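Local coordinates for protein beta-hexosaminidase Amuc_2018 (Akkermansia muciniphila, PDB 6JEB) that hydrolyses terminal non-reducing N-acetylglucosamine and N-acetylgalactosamine residues from glycans and chitobiose as a family 20 beta-N-acetylhexosaminidase, at residues 1-6 with 437-442; 65-70 with 116-121; 182-187 with 245-250. One frame throughout, in Å; residues are numbered along the deposited sequence.

The three contacts run as a chain from the small N-terminal domain into the catalytic barrel. Interaction 1 abuts interaction 2 directly, with centres 14 Å apart, the 1-6 loop packing on helix 55-73: Y4 CD1 lies 3.6 Å from L68 CD2, and I6 also packs on L68. Interaction 2 passes this packing on to interaction 3, 23 Å away between centres, where M116 CG meets I182 CD1 at 3.7 Å. Interactions 1 and 3 do not touch; their nearest atoms are about 16 Å apart. Interaction 1 is remote from the active site, whereas the side chain of Y119 is about 11 Å from that of substrate-binding L353, and that of I185 about 13 Å from the bound acetamide.

Interaction 1 of 3, residues 1-6 with 437-442; sequences TAQYSI and FRRKLA
The guanidinium of R439 is sandwiched between an amide and an aliphatic chain. Q3 lays NE2 over one face, off-centre, with the amide and guanidinium planes 30° apart; the opposite face carries CG of R439's own helix neighbour K440. At the edge, in the guanidinium plane, sits the carbonyl oxygen of Y4. NH2 of R439 donates to Y4 O at 3.0 Å in a fairly straight bond (162°), and NH1 adds a weak bond of 3.4 Å to the same oxygen. The approach of Q3 NE2 to R439 NE, 3.3 Å, brings two donors together over the guanidinium face, a van der Waals contact rather than a hydrogen bond. A bend at chi3 (67°) turns the end of the R439 chain toward the loop, and N436 takes another N-H of NH2, which helps fix the rotation of the group. With a leucine here, Y4 O would probably be left without its side-chain donors and the Q3 amide without the flat group it rests on.

K440 works alongside. Its CG packs on S5 CA at 3.8 Å, and its chain then carries NZ to I6 O, 2.8 Å away. This buried ammonium also forms salt bridges with E9 and E423, which probably offset much of the cost of burying its charge. S5 binds D443 through OG and H444 through its backbone oxygen, extending the grip by one turn of the helix.

Two successive residues of helix 434-452 thus hold backbone carbonyls of the extended N-terminal loop that leads into strand 12-16. The arrangement ties the chain's beginning to its C-terminal helix, at the junction of the small N-terminal domain and the catalytic domain of a family 20 glycoside hydrolase.

Interaction 2 of 3, residues 65-70 with 116-121; sequences LRQLRD and MAYYKF
Y118 reaches across a domain interface, its ring against Q67 and its hydroxyl at D70 of helix 55-73, which belongs to the small N-terminal domain of this family 20 hydrolase. Y118 lies at the C-terminal part of the helix between the first two strands of the (beta/alpha)8 barrel, and a Schellman motif ends that helix: F121 N returns to M116 O and K120 N to A117 O, with K120 as the C-prime residue at positive phi. M116 O receives Y119 N as well, from the other face of its carbonyl plane. The turn leaves K120 directed at the first domain, where NZ binds T64 OG1 while making a cation-pi contact with W426.

The contact itself is mixed. Q67 stretches over the ring of Y118 and puts CG on its face, a CH-pi contact 4.0 Å from the centroid and 27° off the normal. Beyond it the amide, inclined 35° to the ring, sends NE2 to Y118 O at 3.0 Å, a weak and bent bond. The other end of the amide, OE1, accepts from I7 N, which orients the group. R66 runs along another part of the ring, NE lying 3.6 Å from CD1 of Y118, and a water links NE to Y118 O; as R66 has two conformers, this bridge is less certain.

Helix 434-452 covers the junction, F447 and R451 packing on Y118, and R451 forms a salt bridge with D70 OD1. The phenol swings out from the helix, CG opposite the backbone N (chi1 -170°), and so meets D70, whose carboxylate is nearly coplanar with the ring: Y118 OH donates to the anti lone pair of D70 OD2 at 2.6 Å.

Interaction 3 of 3, residues 182-187 with 245-250; sequences IDVIPE and DIFPSG
V184 O is gripped twice. S249 OG donates to it at 2.8 Å, tilted 25° from the carbonyl plane. A water donates to the same oxygen while accepting from S249 N at 3.0 Å. One serine therefore holds one strand carbonyl both directly, through its hydroxyl, and indirectly, through its backbone. The hydroxyl can do so because chi1 (66°) places OG between the backbone N and the carbonyl carbon of S249, the crowded position; the same OG receives a weak hydrogen bond from I251 N, and CD1 of I185 comes within 3.9 Å of it.

Beside this polar site the ring of F247 fills the apolar part of the contact. P186 lies over one face, its CB 4.0 Å from the centroid and 19° off the normal in a CH-pi contact, with CG also close, 3.7 Å from F247 CD2. On the opposite face CG2 of the preceding I246 sits above the ring centre. V184 CG1 approaches F247 CE1 obliquely, at 3.6 Å, and the bridging water lies in the ring plane at its edge. V174 of helix 167-178 and L126 of strand 123-127 also touch the phenylalanine.

F247 is where helix 230-246 gives way to a type I turn, F247 to G250, and G250 leaves the turn at positive phi into strand 251-253. That strand flanks 183-187, with a backbone hydrogen bond between P186 and H253. Farther along strand 183-187, E187 binds W307, which lines the acetamide pocket. Strand 183-187, the long crossover with helix 230-246, and strand 251-253 make a beta-alpha-beta unit of the (beta/alpha)8, or TIM, barrel, and the turn fastens the incoming chain to its neighbouring strand.

Interaction 1 of 3, residues 1-6 with 437-442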
loop_
_atom_site.group_PDB
_atom_site.type_symbol
_atom_site.label_atom_id
_atom_site.label_comp_id
_atom_site.label_asym_id
_atom_site.label_seq_id
_atom_site.Cartn_x
_atom_site.Cartn_y
_atom_site.Cartn_z
ATOM N N THR A 1 -35.435 6.195 1.999
ATOM C CA THR A 1 -35.979 5.397 0.903
ATOM C C THR A 1 -34.892 4.518 0.269
ATOM O O THR A 1 -33.812 4.363 0.834
ATOM C CB THR A 1 -36.661 6.290 -0.159
ATOM O OG1 THR A 1 -37.252 5.470 -1.175
ATOM C CG2 THR A 1 -35.656 7.249 -0.786
ATOM N N ALA A 2 -35.184 3.945 -0.900
ATOM C CA ALA A 2 -34.292 2.961 -1.502
ATOM C C ALA A 2 -33.028 3.622 -2.042
ATOM O O ALA A 2 -33.092 4.644 -2.731
ATOM C CB ALA A 2 -35.015 2.222 -2.625
ATOM N N GLN A 3 -31.877 3.018 -1.744
ATOM C CA GLN A 3 -30.578 3.574 -2.085
ATOM C C GLN A 3 -29.692 2.465 -2.633
ATOM O O GLN A 3 -30.006 1.278 -2.522
ATOM C CB GLN A 3 -29.881 4.150 -0.846
ATOM C CG GLN A 3 -30.607 5.296 -0.173
ATOM C CD GLN A 3 -29.887 5.764 1.079
ATOM O OE1 GLN A 3 -29.081 6.694 1.033
ATOM N NE2 GLN A 3 -30.169 5.115 2.201
ATOM N N TYR A 4 -28.567 2.864 -3.221
ATOM C CA TYR A 4 -27.503 1.936 -3.569
ATOM C C TYR A 4 -26.555 1.770 -2.386
ATOM O O TYR A 4 -26.497 2.605 -1.477
ATOM C CB TYR A 4 -26.695 2.464 -4.755
ATOM C CG TYR A 4 -27.484 2.671 -6.029
ATOM C CD1 TYR A 4 -28.504 1.795 -6.397
ATOM C CD2 TYR A 4 -27.198 3.738 -6.875
ATOM C CE1 TYR A 4 -29.212 1.979 -7.568
ATOM C CE2 TYR A 4 -27.904 3.931 -8.046
ATOM C CZ TYR A 4 -28.910 3.050 -8.389
ATOM O OH TYR A 4 -29.616 3.250 -9.556
ATOM N N SER A 5 -25.798 0.677 -2.414
ATOM C CA SER A 5 -24.776 0.434 -1.407
ATOM C C SER A 5 -23.414 0.271 -2.060
ATOM O O SER A 5 -22.786 -0.786 -1.956
ATOM C CB SER A 5 -25.127 -0.795 -0.571
ATOM O OG SER A 5 -26.267 -0.518 0.218
ATOM N N ILE A 6 -22.950 1.318 -2.731
ATOM C CA ILE A 6 -21.683 1.304 -3.446
ATOM C C ILE A 6 -20.616 1.896 -2.538
ATOM O O ILE A 6 -20.775 3.014 -2.026
ATOM C CB ILE A 6 -21.783 2.115 -4.749
ATOM C CG1 ILE A 6 -22.870 1.547 -5.672
ATOM C CG2 ILE A 6 -20.419 2.182 -5.441
ATOM C CD1 ILE A 6 -23.409 2.580 -6.647
ATOM N N PHE A 437 -21.869 5.272 5.349
ATOM C CA PHE A 437 -20.868 4.230 5.155
ATOM C C PHE A 437 -21.222 2.982 5.952
ATOM O O PHE A 437 -21.161 1.861 5.434
ATOM C CB PHE A 437 -19.483 4.745 5.551
ATOM C CG PHE A 437 -18.416 3.686 5.508
ATOM C CD1 PHE A 437 -17.815 3.334 4.302
ATOM C CD2 PHE A 437 -18.031 3.028 6.667
ATOM C CE1 PHE A 437 -16.831 2.349 4.257
ATOM C CE2 PHE A 437 -17.056 2.045 6.636
ATOM C CZ PHE A 437 -16.454 1.699 5.428
ATOM N N ARG A 438 -21.592 3.165 7.224
ATOM C CA ARG A 438 -21.941 2.034 8.080
ATOM C C ARG A 438 -23.129 1.260 7.517
ATOM O O ARG A 438 -23.146 0.023 7.550
ATOM C CB ARG A 438 -22.237 2.536 9.496
ATOM C CG ARG A 438 -22.449 1.450 10.527
ATOM C CD ARG A 438 -22.977 2.044 11.818
ATOM N NE ARG A 438 -24.380 2.429 11.694
ATOM C CZ ARG A 438 -24.915 3.505 12.260
ATOM N NH1 ARG A 438 -24.162 4.325 12.980
ATOM N NH2 ARG A 438 -26.203 3.776 12.091
ATOM N N ARG A 439 -24.127 1.973 6.986
ATOM C CA ARG A 439 -25.266 1.313 6.356
ATOM C C ARG A 439 -24.808 0.427 5.203
ATOM O O ARG A 439 -25.178 -0.752 5.121
ATOM C CB ARG A 439 -26.250 2.366 5.841
ATOM C CG ARG A 439 -27.361 1.789 4.963
ATOM C CD ARG A 439 -28.190 2.876 4.275
ATOM N NE ARG A 439 -27.436 3.631 3.273
ATOM C CZ ARG A 439 -27.233 3.224 2.024
ATOM N NH1 ARG A 439 -27.702 2.051 1.617
ATOM N NH2 ARG A 439 -26.544 3.986 1.181
ATOM N N LYS A 440 -23.992 0.979 4.307
ATOM C CA LYS A 440 -23.548 0.220 3.139
ATOM C C LYS A 440 -22.675 -0.961 3.541
ATOM O O LYS A 440 -22.776 -2.043 2.952
ATOM C CB LYS A 440 -22.771 1.134 2.195
ATOM C CG LYS A 440 -23.567 2.329 1.714
ATOM C CD LYS A 440 -22.783 3.132 0.690
ATOM C CE LYS A 440 -21.557 3.792 1.322
ATOM N NZ LYS A 440 -20.704 4.494 0.307
ATOM N N LEU A 441 -21.789 -0.764 4.518
ATOM C CA LEU A 441 -20.889 -1.843 4.905
ATOM C C LEU A 441 -21.657 -3.043 5.449
ATOM O O LEU A 441 -21.253 -4.194 5.236
ATOM C CB LEU A 441 -19.882 -1.340 5.927
ATOM C CG LEU A 441 -18.850 -2.413 6.253
ATOM C CD1 LEU A 441 -17.851 -2.590 5.112
ATOM C CD2 LEU A 441 -18.176 -2.094 7.544
ATOM N N ALA A 442 -22.763 -2.799 6.149
ATOM C CA ALA A 442 -23.605 -3.903 6.591
ATOM C C ALA A 442 -24.097 -4.726 5.404
ATOM O O ALA A 442 -24.088 -5.962 5.451
ATOM C CB ALA A 442 -24.774 -3.365 7.414
#

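Interaction 2 of 3, residues 65-70 with 116-121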
loop_
_atom_site.group_PDB
_atom_site.type_symbol
_atom_site.label_atom_id
_atom_site.label_comp_id
_atom_site.label_asym_id
_atom_site.label_seq_id
_atom_site.Cartn_x
_atom_site.Cartn_y
_atom_site.Cartn_z
ATOM N N LEU A 65 -20.786 -1.430 -11.336
ATOM C CA LEU A 65 -21.790 -2.353 -11.857
ATOM C C LEU A 65 -21.735 -3.695 -11.131
ATOM O O LEU A 65 -22.775 -4.305 -10.855
ATOM C CB LEU A 65 -21.589 -2.534 -13.362
ATOM C CG LEU A 65 -22.633 -3.333 -14.136
ATOM C CD1 LEU A 65 -24.003 -2.710 -13.951
ATOM C CD2 LEU A 65 -22.251 -3.397 -15.615
ATOM N N ARG A 66 -20.526 -4.160 -10.807
ATOM C CA ARG A 66 -20.370 -5.408 -10.068
ATOM C C ARG A 66 -21.040 -5.314 -8.700
ATOM O O ARG A 66 -21.745 -6.238 -8.275
ATOM C CB ARG A 66 -18.871 -5.705 -9.945
ATOM C CG ARG A 66 -18.485 -6.990 -9.259
ATOM C CD ARG A 66 -17.003 -7.328 -9.533
ATOM N NE ARG A 66 -16.115 -6.217 -9.193
ATOM C CZ ARG A 66 -14.910 -6.013 -9.722
ATOM N NH1 ARG A 66 -14.413 -6.846 -10.635
ATOM N NH2 ARG A 66 -14.192 -4.975 -9.328
ATOM N N GLN A 67 -20.825 -4.196 -7.992
ATOM C CA GLN A 67 -21.452 -4.031 -6.683
ATOM C C GLN A 67 -22.966 -3.935 -6.809
ATOM O O GLN A 67 -23.699 -4.483 -5.974
ATOM C CB GLN A 67 -20.881 -2.812 -5.955
ATOM C CG GLN A 67 -19.422 -2.991 -5.567
ATOM C CD GLN A 67 -18.983 -2.041 -4.468
ATOM O OE1 GLN A 67 -19.756 -1.192 -4.018
ATOM N NE2 GLN A 67 -17.741 -2.187 -4.017
ATOM N N LEU A 68 -23.456 -3.249 -7.846
ATOM C CA LEU A 68 -24.900 -3.173 -8.059
ATOM C C LEU A 68 -25.481 -4.542 -8.381
ATOM O O LEU A 68 -26.600 -4.860 -7.956
ATOM C CB LEU A 68 -25.223 -2.174 -9.168
ATOM C CG LEU A 68 -24.992 -0.706 -8.820
ATOM C CD1 LEU A 68 -25.253 0.137 -10.050
ATOM C CD2 LEU A 68 -25.885 -0.278 -7.658
ATOM N N ARG A 69 -24.741 -5.366 -9.131
ATOM C CA ARG A 69 -25.205 -6.724 -9.397
ATOM C C ARG A 69 -25.257 -7.549 -8.118
ATOM O O ARG A 69 -26.187 -8.346 -7.925
ATOM C CB ARG A 69 -24.329 -7.388 -10.457
ATOM C CG ARG A 69 -24.557 -6.797 -11.827
ATOM C CD ARG A 69 -23.616 -7.317 -12.885
ATOM N NE ARG A 69 -24.078 -6.858 -14.192
ATOM C CZ ARG A 69 -23.328 -6.786 -15.284
ATOM N NH1 ARG A 69 -22.047 -7.136 -15.245
ATOM N NH2 ARG A 69 -23.869 -6.354 -16.415
ATOM N N ASP A 70 -24.269 -7.377 -7.237
ATOM C CA ASP A 70 -24.313 -8.065 -5.951
ATOM C C ASP A 70 -25.501 -7.592 -5.121
ATOM O O ASP A 70 -26.174 -8.399 -4.466
ATOM C CB ASP A 70 -22.993 -7.879 -5.199
ATOM C CG ASP A 70 -21.826 -8.600 -5.871
ATOM O OD1 ASP A 70 -22.069 -9.500 -6.706
ATOM O OD2 ASP A 70 -20.662 -8.269 -5.560
ATOM N N MET A 116 -9.276 -5.838 -3.239
ATOM C CA MET A 116 -8.990 -4.403 -3.297
ATOM C C MET A 116 -9.547 -3.769 -4.575
ATOM O O MET A 116 -10.018 -2.622 -4.552
ATOM C CB MET A 116 -7.495 -4.120 -3.120
ATOM C CG MET A 116 -6.635 -4.470 -4.319
ATOM S SD MET A 116 -4.875 -4.474 -3.904
ATOM C CE MET A 116 -4.555 -2.709 -3.798
ATOM N N ALA A 117 -9.523 -4.502 -5.692
ATOM C CA ALA A 117 -10.107 -3.976 -6.922
ATOM C C ALA A 117 -11.606 -3.754 -6.766
ATOM O O ALA A 117 -12.166 -2.820 -7.350
ATOM C CB ALA A 117 -9.839 -4.930 -8.088
ATOM N N TYR A 118 -12.269 -4.600 -5.977
ATOM C CA TYR A 118 -13.702 -4.451 -5.750
ATOM C C TYR A 118 -14.030 -3.091 -5.150
ATOM O O TYR A 118 -15.117 -2.547 -5.412
ATOM C CB TYR A 118 -14.159 -5.577 -4.821
ATOM C CG TYR A 118 -15.650 -5.743 -4.641
ATOM C CD1 TYR A 118 -16.414 -6.414 -5.589
ATOM C CD2 TYR A 118 -16.284 -5.289 -3.490
ATOM C CE1 TYR A 118 -17.778 -6.601 -5.414
ATOM C CE2 TYR A 118 -17.645 -5.474 -3.298
ATOM C CZ TYR A 118 -18.389 -6.119 -4.270
ATOM O OH TYR A 118 -19.739 -6.312 -4.087
ATOM N N TYR A 119 -13.095 -2.520 -4.375
ATOM C CA TYR A 119 -13.242 -1.220 -3.726
ATOM C C TYR A 119 -12.484 -0.098 -4.445
ATOM O O TYR A 119 -12.298 0.983 -3.869
ATOM C CB TYR A 119 -12.843 -1.326 -2.247
ATOM C CG TYR A 119 -13.824 -2.205 -1.511
ATOM C CD1 TYR A 119 -15.100 -1.737 -1.218
ATOM C CD2 TYR A 119 -13.501 -3.517 -1.150
ATOM C CE1 TYR A 119 -16.025 -2.530 -0.581
ATOM C CE2 TYR A 119 -14.433 -4.326 -0.508
ATOM C CZ TYR A 119 -15.695 -3.825 -0.228
ATOM O OH TYR A 119 -16.632 -4.617 0.388
ATOM N N LYS A 120 -12.060 -0.326 -5.691
ATOM C CA LYS A 120 -11.437 0.687 -6.546
ATOM C C LYS A 120 -10.066 1.152 -6.056
ATOM O O LYS A 120 -9.626 2.253 -6.406
ATOM C CB LYS A 120 -12.356 1.886 -6.833
ATOM C CG LYS A 120 -13.663 1.521 -7.509
ATOM C CD LYS A 120 -14.428 2.779 -7.902
ATOM C CE LYS A 120 -15.761 2.472 -8.584
ATOM N NZ LYS A 120 -16.808 2.047 -7.606
ATOM N N PHE A 121 -9.347 0.343 -5.273
ATOM C CA PHE A 121 -7.935 0.638 -5.071
ATOM C C PHE A 121 -7.213 0.516 -6.407
ATOM O O PHE A 121 -7.576 -0.304 -7.250
ATOM C CB PHE A 121 -7.315 -0.346 -4.075
ATOM C CG PHE A 121 -7.649 -0.043 -2.638
ATOM C CD1 PHE A 121 -6.898 0.881 -1.926
ATOM C CD2 PHE A 121 -8.713 -0.674 -2.003
ATOM C CE1 PHE A 121 -7.197 1.178 -0.605
ATOM C CE2 PHE A 121 -9.024 -0.379 -0.682
ATOM C CZ PHE A 121 -8.261 0.550 0.017
HETATM O O HOH W 1 -16.417 -3.866 -7.625
#

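Interaction 3 of 3, residues 182-187 with 245-250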
loop_
_atom_site.group_PDB
_atom_site.type_symbol
_atom_site.label_atom_id
_atom_site.label_comp_id
_atom_site.label_asym_id
_atom_site.label_seq_id
_atom_site.Cartn_x
_atom_site.Cartn_y
_atom_site.Cartn_z
ATOM N N ILE A 182 -4.772 -1.945 -11.378
ATOM C CA ILE A 182 -3.872 -1.740 -10.252
ATOM C C ILE A 182 -2.432 -1.731 -10.749
ATOM O O ILE A 182 -2.004 -2.670 -11.432
ATOM C CB ILE A 182 -4.098 -2.823 -9.184
ATOM C CG1 ILE A 182 -5.495 -2.651 -8.567
ATOM C CG2 ILE A 182 -3.016 -2.778 -8.108
ATOM C CD1 ILE A 182 -6.034 -3.910 -7.890
ATOM N N ASP A 183 -1.699 -0.657 -10.427
ATOM C CA ASP A 183 -0.260 -0.587 -10.664
ATOM C C ASP A 183 0.468 -1.156 -9.457
ATOM O O ASP A 183 0.055 -0.936 -8.316
ATOM C CB ASP A 183 0.210 0.864 -10.828
ATOM C CG ASP A 183 -0.263 1.512 -12.118
ATOM O OD1 ASP A 183 -0.844 0.825 -12.988
ATOM O OD2 ASP A 183 -0.042 2.736 -12.256
ATOM N N VAL A 184 1.572 -1.861 -9.706
ATOM C CA VAL A 184 2.324 -2.515 -8.641
ATOM C C VAL A 184 3.589 -1.725 -8.352
ATOM O O VAL A 184 4.355 -1.390 -9.270
ATOM C CB VAL A 184 2.645 -3.977 -8.992
ATOM C CG1 VAL A 184 3.396 -4.641 -7.837
ATOM C CG2 VAL A 184 1.362 -4.731 -9.290
ATOM N N ILE A 185 3.815 -1.437 -7.074
ATOM C CA ILE A 185 4.932 -0.607 -6.631
ATOM C C ILE A 185 5.847 -1.458 -5.757
ATOM O O ILE A 185 5.483 -1.762 -4.611
ATOM C CB ILE A 185 4.422 0.579 -5.795
ATOM C CG1 ILE A 185 3.243 1.296 -6.482
ATOM C CG2 ILE A 185 5.575 1.521 -5.453
ATOM C CD1 ILE A 185 3.564 1.848 -7.852
ATOM N N PRO A 186 7.029 -1.847 -6.227
ATOM C CA PRO A 186 7.954 -2.607 -5.370
ATOM C C PRO A 186 8.695 -1.684 -4.411
ATOM O O PRO A 186 9.044 -0.550 -4.756
ATOM C CB PRO A 186 8.935 -3.217 -6.379
ATOM C CG PRO A 186 8.996 -2.141 -7.488
ATOM C CD PRO A 186 7.570 -1.609 -7.583
ATOM N N GLU A 187 8.948 -2.177 -3.194
ATOM C CA GLU A 187 9.772 -1.455 -2.226
ATOM C C GLU A 187 11.014 -2.268 -1.899
ATOM O O GLU A 187 10.911 -3.431 -1.480
ATOM C CB GLU A 187 9.025 -1.121 -0.929
ATOM C CG GLU A 187 9.898 -0.355 0.069
ATOM C CD GLU A 187 9.224 -0.129 1.407
ATOM O OE1 GLU A 187 7.999 -0.374 1.525
ATOM O OE2 GLU A 187 9.927 0.296 2.348
ATOM N N ASP A 245 12.679 -4.693 -15.430
ATOM C CA ASP A 245 12.123 -5.753 -16.258
ATOM C C ASP A 245 10.746 -6.188 -15.766
ATOM O O ASP A 245 9.857 -6.459 -16.583
ATOM C CB ASP A 245 13.089 -6.936 -16.298
ATOM C CG ASP A 245 12.690 -7.970 -17.317
ATOM O OD1 ASP A 245 12.445 -7.591 -18.479
ATOM O OD2 ASP A 245 12.631 -9.158 -16.963
ATOM N N ILE A 246 10.546 -6.252 -14.453
ATOM C CA ILE A 246 9.347 -6.865 -13.882
ATOM C C ILE A 246 8.208 -5.874 -13.746
ATOM O O ILE A 246 7.053 -6.205 -14.033
ATOM C CB ILE A 246 9.676 -7.511 -12.521
ATOM C CG1 ILE A 246 10.688 -8.642 -12.689
ATOM C CG2 ILE A 246 8.391 -8.012 -11.842
ATOM C CD1 ILE A 246 11.298 -9.079 -11.361
ATOM N N PHE A 247 8.504 -4.676 -13.244
ATOM C CA PHE A 247 7.466 -3.769 -12.763
ATOM C C PHE A 247 7.365 -2.565 -13.680
ATOM O O PHE A 247 8.140 -1.608 -13.537
ATOM C CB PHE A 247 7.775 -3.330 -11.327
ATOM C CG PHE A 247 7.740 -4.458 -10.336
ATOM C CD1 PHE A 247 6.527 -4.991 -9.909
ATOM C CD2 PHE A 247 8.917 -5.004 -9.840
ATOM C CE1 PHE A 247 6.485 -6.041 -8.992
ATOM C CE2 PHE A 247 8.892 -6.051 -8.916
ATOM C CZ PHE A 247 7.670 -6.574 -8.494
ATOM N N PRO A 248 6.407 -2.548 -14.611
ATOM C CA PRO A 248 6.325 -1.446 -15.581
ATOM C C PRO A 248 5.874 -0.122 -14.985
ATOM O O PRO A 248 5.902 0.884 -15.704
ATOM C CB PRO A 248 5.309 -1.962 -16.609
ATOM C CG PRO A 248 4.454 -2.904 -15.826
ATOM C CD PRO A 248 5.393 -3.585 -14.864
ATOM N N SER A 249 5.473 -0.073 -13.710
ATOM C CA SER A 249 5.121 1.215 -13.117
ATOM C C SER A 249 6.304 2.172 -13.133
ATOM O O SER A 249 6.117 3.397 -13.172
ATOM C CB SER A 249 4.622 1.031 -11.682
ATOM O OG SER A 249 5.667 0.558 -10.838
ATOM N N GLY A 250 7.524 1.640 -13.098
ATOM C CA GLY A 250 8.699 2.480 -13.059
ATOM C C GLY A 250 8.917 3.212 -11.756
ATOM O O GLY A 250 9.845 4.019 -11.667
HETATM O O HOH W 2 4.718 -2.380 -11.925
#